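Local coordinates for tetratricopeptide repeat protein (Parabacteroides merdae ATCC 43184, PDB 4R7S), which is of unknown function but, as a tetratricopeptide repeat protein built of stacked helical hairpins, probably serves as a scaffold for binding other proteins, at residues A[40-52]-A[63-77]. Sequence-based numbering, arbitrary orientation.
With EDO (1,2-ethanediol), chain H.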
loop_
_atom_site.group_PDB
_atom_site.type_symbol
_atom_site.label_atom_id
_atom_site.label_comp_id
_atom_site.label_asym_id
_atom_site.label_seq_id
_atom_site.Cartn_x
_atom_site.Cartn_y
_atom_site.Cartn_z
ATOM N N ASN A 40 -18.283 -10.862 19.631
ATOM C CA ASN A 40 -17.008 -11.498 19.308
ATOM C C ASN A 40 -16.432 -11.077 17.976
ATOM O O ASN A 40 -15.203 -11.033 17.861
ATOM C CB ASN A 40 -17.111 -13.013 19.371
ATOM C CG ASN A 40 -16.910 -13.514 20.779
ATOM O OD1 ASN A 40 -16.670 -12.725 21.717
ATOM N ND2 ASN A 40 -16.980 -14.835 20.955
ATOM N N TYR A 41 -17.295 -10.757 16.980
ATOM C CA TYR A 41 -16.852 -10.327 15.648
ATOM C C TYR A 41 -15.949 -9.055 15.780
ATOM O O TYR A 41 -15.068 -8.829 14.950
ATOM C CB TYR A 41 -18.071 -10.067 14.724
ATOM C CG TYR A 41 -18.726 -8.735 15.015
ATOM C CD1 TYR A 41 -19.605 -8.586 16.086
ATOM C CD2 TYR A 41 -18.375 -7.592 14.296
ATOM C CE1 TYR A 41 -20.138 -7.338 16.420
ATOM C CE2 TYR A 41 -18.898 -6.339 14.626
ATOM C CZ TYR A 41 -19.790 -6.219 15.680
ATOM O OH TYR A 41 -20.316 -4.992 15.993
ATOM N N ALA A 42 -16.190 -8.234 16.816
ATOM C CA ALA A 42 -15.381 -7.045 17.037
ATOM C C ALA A 42 -14.023 -7.444 17.569
ATOM O O ALA A 42 -13.016 -6.841 17.188
ATOM C CB ALA A 42 -16.069 -6.104 18.005
ATOM N N LEU A 43 -13.991 -8.473 18.424
ATOM C CA LEU A 43 -12.758 -8.969 19.008
ATOM C C LEU A 43 -11.913 -9.606 17.923
ATOM O O LEU A 43 -10.700 -9.374 17.888
ATOM C CB LEU A 43 -13.037 -9.966 20.150
ATOM C CG LEU A 43 -13.760 -9.416 21.376
ATOM C CD1 LEU A 43 -13.677 -10.415 22.541
ATOM C CD2 LEU A 43 -13.191 -8.051 21.780
ATOM N N LEU A 44 -12.568 -10.357 16.998
ATOM C CA LEU A 44 -11.902 -11.009 15.872
ATOM C C LEU A 44 -11.296 -9.971 14.924
ATOM O O LEU A 44 -10.223 -10.220 14.386
ATOM C CB LEU A 44 -12.837 -11.964 15.121
ATOM C CG LEU A 44 -13.104 -13.274 15.866
ATOM C CD1 LEU A 44 -14.483 -13.836 15.565
ATOM C CD2 LEU A 44 -12.005 -14.288 15.651
ATOM N N THR A 45 -11.916 -8.784 14.797
ATOM C CA THR A 45 -11.404 -7.711 13.932
ATOM C C THR A 45 -10.079 -7.206 14.507
ATOM O O THR A 45 -9.089 -7.195 13.767
ATOM C CB THR A 45 -12.438 -6.587 13.709
ATOM O OG1 THR A 45 -13.698 -7.156 13.356
ATOM C CG2 THR A 45 -12.041 -5.660 12.601
ATOM N N ASN A 46 -10.060 -6.840 15.824
ATOM C CA ASN A 46 -8.879 -6.386 16.579
ATOM C C ASN A 46 -7.764 -7.422 16.504
ATOM O O ASN A 46 -6.632 -7.071 16.183
ATOM C CB ASN A 46 -9.222 -6.130 18.060
ATOM C CG ASN A 46 -10.234 -5.043 18.354
ATOM O OD1 ASN A 46 -10.318 -4.013 17.660
ATOM N ND2 ASN A 46 -10.972 -5.235 19.460
ATOM N N LEU A 47 -8.101 -8.701 16.744
ATOM C CA LEU A 47 -7.175 -9.839 16.683
ATOM C C LEU A 47 -6.525 -9.898 15.294
ATOM O O LEU A 47 -5.302 -9.951 15.207
ATOM C CB LEU A 47 -7.889 -11.162 17.037
ATOM C CG LEU A 47 -7.056 -12.449 17.004
ATOM C CD1 LEU A 47 -6.013 -12.491 18.118
ATOM C CD2 LEU A 47 -7.947 -13.678 17.129
ATOM N N GLY A 48 -7.336 -9.804 14.242
ATOM C CA GLY A 48 -6.848 -9.795 12.870
ATOM C C GLY A 48 -5.788 -8.734 12.647
ATOM O O GLY A 48 -4.726 -9.042 12.106
ATOM N N THR A 49 -6.050 -7.488 13.109
ATOM C CA THR A 49 -5.124 -6.366 12.969
ATOM C C THR A 49 -3.851 -6.581 13.803
ATOM O O THR A 49 -2.753 -6.324 13.290
ATOM C CB THR A 49 -5.807 -5.050 13.306
ATOM O OG1 THR A 49 -7.116 -5.063 12.750
ATOM C CG2 THR A 49 -5.084 -3.881 12.708
ATOM N N ILE A 50 -3.997 -7.065 15.063
ATOM C CA ILE A 50 -2.890 -7.383 15.980
ATOM C C ILE A 50 -1.987 -8.477 15.346
ATOM O O ILE A 50 -0.757 -8.356 15.378
ATOM C CB ILE A 50 -3.454 -7.814 17.357
ATOM C CG1 ILE A 50 -4.031 -6.602 18.109
ATOM C CG2 ILE A 50 -2.414 -8.557 18.200
ATOM C CD1 ILE A 50 -4.976 -6.952 19.189
ATOM N N GLN A 51 -2.616 -9.510 14.752
ATOM C CA GLN A 51 -1.948 -10.610 14.068
ATOM C C GLN A 51 -1.222 -10.115 12.817
ATOM O O GLN A 51 -0.097 -10.542 12.569
ATOM C CB GLN A 51 -2.937 -11.731 13.707
ATOM C CG GLN A 51 -3.429 -12.490 14.934
ATOM C CD GLN A 51 -4.385 -13.596 14.573
ATOM O OE1 GLN A 51 -5.265 -13.442 13.726
ATOM N NE2 GLN A 51 -4.241 -14.739 15.217
ATOM N N ARG A 52 -1.849 -9.206 12.051
ATOM C CA ARG A 52 -1.259 -8.627 10.836
ATOM C C ARG A 52 -0.018 -7.785 11.187
ATOM O O ARG A 52 0.994 -7.890 10.499
ATOM C CB ARG A 52 -2.293 -7.769 10.078
ATOM C CG ARG A 52 -1.840 -7.363 8.679
ATOM C CD ARG A 52 -2.679 -6.234 8.114
ATOM N NE ARG A 52 -2.303 -5.972 6.725
ATOM C CZ ARG A 52 -2.891 -5.092 5.924
ATOM N NH1 ARG A 52 -3.909 -4.361 6.360
ATOM N NH2 ARG A 52 -2.463 -4.929 4.682
ATOM N N SER A 63 -8.842 -14.642 11.014
ATOM C CA SER A 63 -9.538 -13.804 11.994
ATOM C C SER A 63 -10.532 -12.845 11.294
ATOM O O SER A 63 -11.703 -12.796 11.681
ATOM C CB SER A 63 -8.543 -13.036 12.859
ATOM O OG SER A 63 -7.856 -13.920 13.732
ATOM N N TYR A 64 -10.085 -12.144 10.241
ATOM C CA TYR A 64 -10.932 -11.245 9.453
ATOM C C TYR A 64 -12.068 -12.015 8.765
ATOM O O TYR A 64 -13.203 -11.527 8.748
ATOM C CB TYR A 64 -10.113 -10.469 8.401
ATOM C CG TYR A 64 -9.201 -9.383 8.942
ATOM C CD1 TYR A 64 -9.568 -8.619 10.047
ATOM C CD2 TYR A 64 -8.025 -9.044 8.280
ATOM C CE1 TYR A 64 -8.750 -7.596 10.522
ATOM C CE2 TYR A 64 -7.188 -8.041 8.759
ATOM C CZ TYR A 64 -7.555 -7.318 9.876
ATOM O OH TYR A 64 -6.742 -6.306 10.301
ATOM N N THR A 65 -11.775 -13.210 8.225
ATOM C CA THR A 65 -12.775 -14.051 7.576
ATOM C C THR A 65 -13.877 -14.434 8.591
ATOM O O THR A 65 -15.069 -14.377 8.248
ATOM C CB THR A 65 -12.113 -15.274 6.918
ATOM O OG1 THR A 65 -11.323 -14.802 5.822
ATOM C CG2 THR A 65 -13.126 -16.281 6.397
ATOM N N SER A 66 -13.472 -14.753 9.837
ATOM C CA SER A 66 -14.375 -15.120 10.923
ATOM C C SER A 66 -15.225 -13.947 11.331
ATOM O O SER A 66 -16.428 -14.109 11.475
ATOM C CB SER A 66 -13.589 -15.631 12.125
ATOM O OG SER A 66 -12.851 -16.796 11.791
ATOM N N ALA A 67 -14.611 -12.762 11.512
ATOM C CA ALA A 67 -15.292 -11.509 11.871
ATOM C C ALA A 67 -16.353 -11.140 10.826
ATOM O O ALA A 67 -17.433 -10.696 11.175
ATOM C CB ALA A 67 -14.267 -10.378 11.990
ATOM N N LEU A 68 -16.024 -11.316 9.543
ATOM C CA LEU A 68 -16.884 -10.965 8.420
ATOM C C LEU A 68 -18.154 -11.854 8.354
ATOM O O LEU A 68 -19.225 -11.347 8.006
ATOM C CB LEU A 68 -16.084 -11.028 7.104
ATOM C CG LEU A 68 -16.720 -10.339 5.905
ATOM C CD1 LEU A 68 -16.874 -8.841 6.125
ATOM C CD2 LEU A 68 -15.935 -10.591 4.673
ATOM N N SER A 69 -18.027 -13.134 8.745
ATOM C CA SER A 69 -19.063 -14.179 8.768
ATOM C C SER A 69 -20.544 -13.682 8.981
ATOM O O SER A 69 -21.412 -13.953 8.126
ATOM C CB SER A 69 -18.732 -15.224 9.825
ATOM O OG SER A 69 -19.600 -16.334 9.696
ATOM N N GLY A 70 -20.825 -12.989 10.088
ATOM C CA GLY A 70 -22.185 -12.514 10.317
ATOM C C GLY A 70 -22.390 -11.053 9.994
ATOM O O GLY A 70 -23.486 -10.531 10.191
ATOM N N HIS A 71 -21.319 -10.375 9.521
ATOM C CA HIS A 71 -21.286 -8.941 9.251
ATOM C C HIS A 71 -20.610 -8.658 7.911
ATOM O O HIS A 71 -19.679 -7.859 7.846
ATOM C CB HIS A 71 -20.538 -8.236 10.408
ATOM C CG HIS A 71 -21.048 -8.624 11.761
ATOM N ND1 HIS A 71 -20.741 -9.852 12.319
ATOM C CD2 HIS A 71 -21.885 -7.961 12.591
ATOM C CE1 HIS A 71 -21.399 -9.898 13.463
ATOM N NE2 HIS A 71 -22.081 -8.773 13.681
ATOM N N THR A 72 -21.123 -9.290 6.840
ATOM C CA THR A 72 -20.613 -9.266 5.456
ATOM C C THR A 72 -20.490 -7.858 4.808
ATOM O O THR A 72 -19.811 -7.718 3.778
ATOM C CB THR A 72 -21.486 -10.146 4.555
ATOM O OG1 THR A 72 -22.823 -9.649 4.588
ATOM C CG2 THR A 72 -21.438 -11.628 4.939
ATOM N N LYS A 73 -21.149 -6.834 5.377
ATOM C CA LYS A 73 -21.081 -5.504 4.764
ATOM C C LYS A 73 -20.442 -4.446 5.714
ATOM O O LYS A 73 -20.631 -3.232 5.532
ATOM C CB LYS A 73 -22.475 -5.093 4.251
ATOM C CG LYS A 73 -22.708 -5.569 2.800
ATOM C CD LYS A 73 -23.221 -7.004 2.630
ATOM C CE LYS A 73 -23.106 -7.471 1.195
ATOM N NZ LYS A 73 -24.004 -8.628 0.907
ATOM N N ASN A 74 -19.625 -4.927 6.684
ATOM C CA ASN A 74 -18.874 -4.103 7.631
ATOM C C ASN A 74 -17.642 -3.493 6.934
ATOM O O ASN A 74 -16.679 -4.200 6.627
ATOM C CB ASN A 74 -18.457 -4.922 8.858
ATOM C CG ASN A 74 -17.770 -4.085 9.903
ATOM O OD1 ASN A 74 -16.610 -3.654 9.748
ATOM N ND2 ASN A 74 -18.501 -3.789 10.965
ATOM N N ILE A 75 -17.692 -2.173 6.715
ATOM C CA ILE A 75 -16.674 -1.324 6.077
ATOM C C ILE A 75 -15.280 -1.620 6.643
ATOM O O ILE A 75 -14.381 -1.893 5.851
ATOM C CB ILE A 75 -17.063 0.184 6.227
ATOM C CG1 ILE A 75 -18.080 0.572 5.149
ATOM C CG2 ILE A 75 -15.851 1.134 6.158
ATOM C CD1 ILE A 75 -19.479 0.665 5.623
ATOM N N THR A 76 -15.117 -1.611 7.999
ATOM C CA THR A 76 -13.831 -1.843 8.660
ATOM C C THR A 76 -13.264 -3.206 8.307
ATOM O O THR A 76 -12.152 -3.254 7.805
ATOM C CB THR A 76 -13.925 -1.651 10.167
ATOM O OG1 THR A 76 -14.364 -0.318 10.414
ATOM C CG2 THR A 76 -12.587 -1.864 10.863
ATOM N N ILE A 77 -14.026 -4.289 8.506
ATOM C CA ILE A 77 -13.562 -5.642 8.211
ATOM C C ILE A 77 -13.206 -5.776 6.709
ATOM O O ILE A 77 -12.139 -6.294 6.400
ATOM C CB ILE A 77 -14.582 -6.729 8.697
ATOM C CG1 ILE A 77 -14.930 -6.516 10.190
ATOM C CG2 ILE A 77 -14.015 -8.155 8.479
ATOM C CD1 ILE A 77 -16.194 -7.344 10.719
HETATM C C1 EDO H . -7.522 -0.977 12.818
HETATM O O1 EDO H . -6.854 -0.711 11.579
HETATM C C2 EDO H . -8.633 -2.057 12.638
HETATM O O2 EDO H . -8.567 -3.017 13.692
HETATM O O HOH W 1 -5.460 -4.431 8.768
#
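Helix 40-52 and the end of helix 57-68 run nearly antiparallel, at 160° with axes 7.9 Å apart, and Tyr41 sits opposite Ala67 as Gly48 does Ser63. This is the helical hairpin of a tetratricopeptide repeat, and the turn after it brings the start of helix 75-87 back against Tyr41 and Thr45. Gly48 admits the Tyr64 ring: its CA lies over one face, a CH-pi contact 4.1 Å from the centroid, where a CB would clash. In the ring plane, Tyr64 OH and Thr49 OG1 share a hydrogen bond (2.8 Å); a water links the former to Arg52 NH1, and ethanediol, probably from the crystallisation liquor, bonds the latter. Ser63 fits as a knob among Leu44, Leu47, Gly48 and Gln51, its OG donating to Gln51 OE1 (2.6 Å), while Gln51 NE2 reaches Glu24 of helix 20-33. Thr45 is a knob in the other direction, among Tyr64, Ala67, Thr76 and Ile77; its OG1 donates to Tyr41 O (2.7 Å) while packing against Ala67 CB and Ile77 CG1, and CG2 lies near Ile77 CG1 and Thr76 CG2. At the hairpin's open end, Tyr41 CG lies between its backbone N and carbonyl carbon (chi1 78°), carrying the ring face to face onto His71, centroids 3.7 Å apart and planes at 17°, with Ile77 CD1 at the tyrosine's edge. With an alanine here, the His71 ring is likely to lose its stacking partner. Small residues thus let the helices approach closely, and Gln51 satisfies the buried Ser63 hydroxyl.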